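IPT/TIG domain-containing protein (PDB 3TC9) is of uncharacterised function but, as a six-bladed beta-propeller carrying an immunoglobulin-like IPT/TIG domain, probably serves as an auxiliary nutrient-binding protein. Local coordinates at residues L222-G230 / F242-Y253. Sequence-based numbering, arbitrary orientation.
Sequences LTKGQNCNG and FNSWNAGQVFRY
Trp245 N donates to Asn227 O (2.9 Å, 151° at the hydrogen), the direct backbone hydrogen bond where the loop after strand 219-224 crosses the hairpin of strands 240-244 and 249-253. The two backbones come closest beside it, at Cys228 and Ser244, CA to CA 4.8 Å, and one water donates to both Gln226 O and Asn243 O. In the hairpin turn, Gly248 and Gln249 together oppose Ser244, a G1 beta bulge. Asn243 grips Asn229 twice: its OD1 accepts Asn229 N in the carbonyl plane (2.8 Å), while its ND2 reaches Asn229 OD1 almost straight (2.8 Å, 172°). With an alanine here, Asn229 N would probably lose its acceptor and the Asn229 amide one of its restraints. Farther out, Asn227 ND2 meets Asn246 OD1 at 2.7 Å, the two amides nearly coplanar. At the other end, Tyr253 CG stands anti to the backbone N (chi1 173°), presenting a ring face to Thr223 CG2, 4.0 Å from its centroid; Leu222 CD1 approaches obliquely. Thr223 OG1 sits over the Phe242 ring and hydrogen-bonds Asn206 and Asn207. The contact thus joins successive propeller blades: strand 219-224 edges one four-stranded sheet, and strands 240-244 and 249-253 are the middle pair of the next.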
# COMPACT_ATOMS: atom_id res chain seq x y z
N LEU B 222 -22.27 -31.72 -6.43
CA LEU B 222 -22.90 -30.79 -5.49
C LEU B 222 -24.32 -30.43 -5.98
O LEU B 222 -25.27 -30.49 -5.20
CB LEU B 222 -22.03 -29.53 -5.29
CG LEU B 222 -22.48 -28.52 -4.25
CD1 LEU B 222 -22.25 -29.02 -2.83
CD2 LEU B 222 -21.77 -27.23 -4.45
N THR B 223 -24.43 -30.06 -7.27
CA THR B 223 -25.68 -29.73 -7.96
C THR B 223 -25.61 -30.30 -9.40
O THR B 223 -24.52 -30.58 -9.90
CB THR B 223 -26.00 -28.18 -7.97
OG1 THR B 223 -25.01 -27.46 -8.70
CG2 THR B 223 -26.13 -27.58 -6.58
N LYS B 224 -26.78 -30.48 -10.02
CA LYS B 224 -26.98 -30.92 -11.40
C LYS B 224 -27.55 -29.74 -12.19
O LYS B 224 -28.29 -28.92 -11.62
CB LYS B 224 -27.96 -32.12 -11.45
CG LYS B 224 -27.37 -33.43 -10.96
CD LYS B 224 -28.42 -34.54 -10.87
CE LYS B 224 -28.98 -34.69 -9.48
NZ LYS B 224 -29.94 -35.82 -9.37
N GLY B 225 -27.21 -29.65 -13.47
CA GLY B 225 -27.73 -28.57 -14.31
C GLY B 225 -27.00 -28.37 -15.61
O GLY B 225 -25.78 -28.57 -15.69
N GLN B 226 -27.73 -27.94 -16.64
CA GLN B 226 -27.12 -27.71 -17.95
C GLN B 226 -26.61 -26.26 -18.11
O GLN B 226 -27.09 -25.33 -17.45
CB GLN B 226 -28.11 -28.04 -19.09
CG GLN B 226 -29.39 -27.21 -19.06
CD GLN B 226 -30.32 -27.51 -20.20
OE1 GLN B 226 -29.92 -27.97 -21.29
NE2 GLN B 226 -31.58 -27.20 -19.99
N ASN B 227 -25.60 -26.13 -18.98
CA ASN B 227 -24.95 -24.93 -19.50
C ASN B 227 -24.61 -23.88 -18.42
O ASN B 227 -24.93 -22.69 -18.54
CB ASN B 227 -25.81 -24.34 -20.63
CG ASN B 227 -26.12 -25.35 -21.73
OD1 ASN B 227 -25.23 -26.03 -22.27
ND2 ASN B 227 -27.38 -25.52 -22.03
N CYS B 228 -23.92 -24.34 -17.38
CA CYS B 228 -23.45 -23.49 -16.30
C CYS B 228 -22.08 -22.95 -16.68
O CYS B 228 -21.16 -23.73 -16.96
CB CYS B 228 -23.41 -24.28 -15.00
SG CYS B 228 -22.95 -23.30 -13.56
N ASN B 229 -21.92 -21.61 -16.70
CA ASN B 229 -20.67 -20.96 -17.12
C ASN B 229 -19.81 -20.51 -15.94
O ASN B 229 -18.81 -19.83 -16.14
CB ASN B 229 -20.97 -19.77 -18.04
CG ASN B 229 -22.08 -20.03 -19.03
OD1 ASN B 229 -23.12 -19.40 -18.96
ND2 ASN B 229 -21.93 -21.02 -19.88
N GLY B 230 -20.17 -20.93 -14.74
CA GLY B 230 -19.39 -20.58 -13.57
C GLY B 230 -20.21 -20.49 -12.31
O GLY B 230 -21.42 -20.24 -12.36
N PHE B 242 -24.67 -19.41 -9.09
CA PHE B 242 -24.26 -19.98 -10.37
C PHE B 242 -25.33 -19.67 -11.39
O PHE B 242 -26.37 -19.13 -11.02
CB PHE B 242 -23.96 -21.49 -10.26
CG PHE B 242 -25.10 -22.34 -9.77
CD1 PHE B 242 -25.31 -22.55 -8.41
CD2 PHE B 242 -25.95 -22.97 -10.68
CE1 PHE B 242 -26.37 -23.35 -7.96
CE2 PHE B 242 -27.01 -23.76 -10.23
CZ PHE B 242 -27.21 -23.96 -8.87
N ASN B 243 -25.09 -19.98 -12.67
CA ASN B 243 -26.07 -19.65 -13.69
C ASN B 243 -26.43 -20.86 -14.55
O ASN B 243 -25.99 -21.99 -14.33
CB ASN B 243 -25.53 -18.49 -14.59
CG ASN B 243 -24.61 -18.92 -15.73
OD1 ASN B 243 -23.81 -19.84 -15.58
ND2 ASN B 243 -24.77 -18.36 -16.94
N SER B 244 -27.26 -20.55 -15.57
CA SER B 244 -27.70 -21.37 -16.67
C SER B 244 -27.75 -20.44 -17.87
O SER B 244 -28.34 -19.36 -17.78
CB SER B 244 -29.04 -22.04 -16.38
OG SER B 244 -29.43 -22.83 -17.49
N TRP B 245 -27.03 -20.79 -18.95
CA TRP B 245 -26.92 -19.98 -20.17
C TRP B 245 -28.27 -19.83 -20.92
O TRP B 245 -28.55 -18.76 -21.46
CB TRP B 245 -25.85 -20.62 -21.07
CG TRP B 245 -25.84 -20.21 -22.52
CD1 TRP B 245 -25.03 -19.28 -23.10
CD2 TRP B 245 -26.52 -20.88 -23.59
NE1 TRP B 245 -25.24 -19.26 -24.46
CE2 TRP B 245 -26.14 -20.23 -24.79
CE3 TRP B 245 -27.43 -21.95 -23.65
CZ2 TRP B 245 -26.67 -20.60 -26.04
CZ3 TRP B 245 -27.94 -22.33 -24.89
CH2 TRP B 245 -27.57 -21.65 -26.06
N ASN B 246 -29.10 -20.87 -20.93
CA ASN B 246 -30.40 -20.96 -21.61
C ASN B 246 -31.28 -19.69 -21.46
O ASN B 246 -31.67 -19.11 -22.48
CB ASN B 246 -31.14 -22.20 -21.12
CG ASN B 246 -30.47 -23.49 -21.57
OD1 ASN B 246 -29.36 -23.85 -21.14
ND2 ASN B 246 -31.13 -24.21 -22.45
N ALA B 247 -31.60 -19.27 -20.23
CA ALA B 247 -32.40 -18.06 -20.00
C ALA B 247 -31.56 -16.97 -19.32
O ALA B 247 -32.06 -15.86 -19.09
CB ALA B 247 -33.63 -18.39 -19.14
N GLY B 248 -30.30 -17.29 -19.02
CA GLY B 248 -29.39 -16.40 -18.31
C GLY B 248 -29.84 -16.22 -16.88
O GLY B 248 -29.86 -15.10 -16.36
N GLN B 249 -30.23 -17.34 -16.26
CA GLN B 249 -30.75 -17.38 -14.90
C GLN B 249 -29.65 -17.56 -13.85
O GLN B 249 -28.81 -18.45 -13.97
CB GLN B 249 -31.78 -18.50 -14.75
CG GLN B 249 -32.42 -18.56 -13.36
CD GLN B 249 -33.87 -18.21 -13.36
OE1 GLN B 249 -34.31 -17.36 -12.59
NE2 GLN B 249 -34.64 -18.87 -14.21
N VAL B 250 -29.74 -16.77 -12.77
CA VAL B 250 -28.89 -16.86 -11.59
C VAL B 250 -29.61 -17.77 -10.58
O VAL B 250 -30.83 -17.63 -10.38
CB VAL B 250 -28.57 -15.46 -11.01
CG1 VAL B 250 -27.64 -15.56 -9.79
CG2 VAL B 250 -27.98 -14.55 -12.09
N PHE B 251 -28.87 -18.70 -9.96
CA PHE B 251 -29.36 -19.61 -8.93
C PHE B 251 -28.57 -19.43 -7.65
O PHE B 251 -27.38 -19.12 -7.70
CB PHE B 251 -29.26 -21.07 -9.39
CG PHE B 251 -30.15 -21.39 -10.56
CD1 PHE B 251 -31.49 -21.72 -10.37
CD2 PHE B 251 -29.64 -21.39 -11.86
CE1 PHE B 251 -32.32 -22.00 -11.46
CE2 PHE B 251 -30.46 -21.68 -12.95
CZ PHE B 251 -31.79 -22.01 -12.74
N ARG B 252 -29.23 -19.62 -6.51
CA ARG B 252 -28.59 -19.51 -5.20
C ARG B 252 -28.65 -20.87 -4.51
O ARG B 252 -29.72 -21.44 -4.40
CB ARG B 252 -29.30 -18.44 -4.37
CG ARG B 252 -28.65 -18.16 -3.05
CD ARG B 252 -29.65 -17.41 -2.20
NE ARG B 252 -29.03 -16.89 -0.98
CZ ARG B 252 -28.94 -17.58 0.15
NH1 ARG B 252 -29.42 -18.81 0.22
NH2 ARG B 252 -28.37 -17.04 1.22
N TYR B 253 -27.51 -21.38 -4.06
CA TYR B 253 -27.48 -22.67 -3.39
C TYR B 253 -27.01 -22.50 -1.94
O TYR B 253 -25.95 -21.94 -1.70
CB TYR B 253 -26.60 -23.66 -4.16
CG TYR B 253 -26.38 -24.98 -3.44
CD1 TYR B 253 -27.31 -26.00 -3.52
CD2 TYR B 253 -25.22 -25.21 -2.70
CE1 TYR B 253 -27.10 -27.23 -2.88
CE2 TYR B 253 -25.01 -26.41 -2.04
CZ TYR B 253 -25.95 -27.43 -2.14
OH TYR B 253 -25.74 -28.63 -1.50
O HOH W 1 -26.61 -24.75 -14.83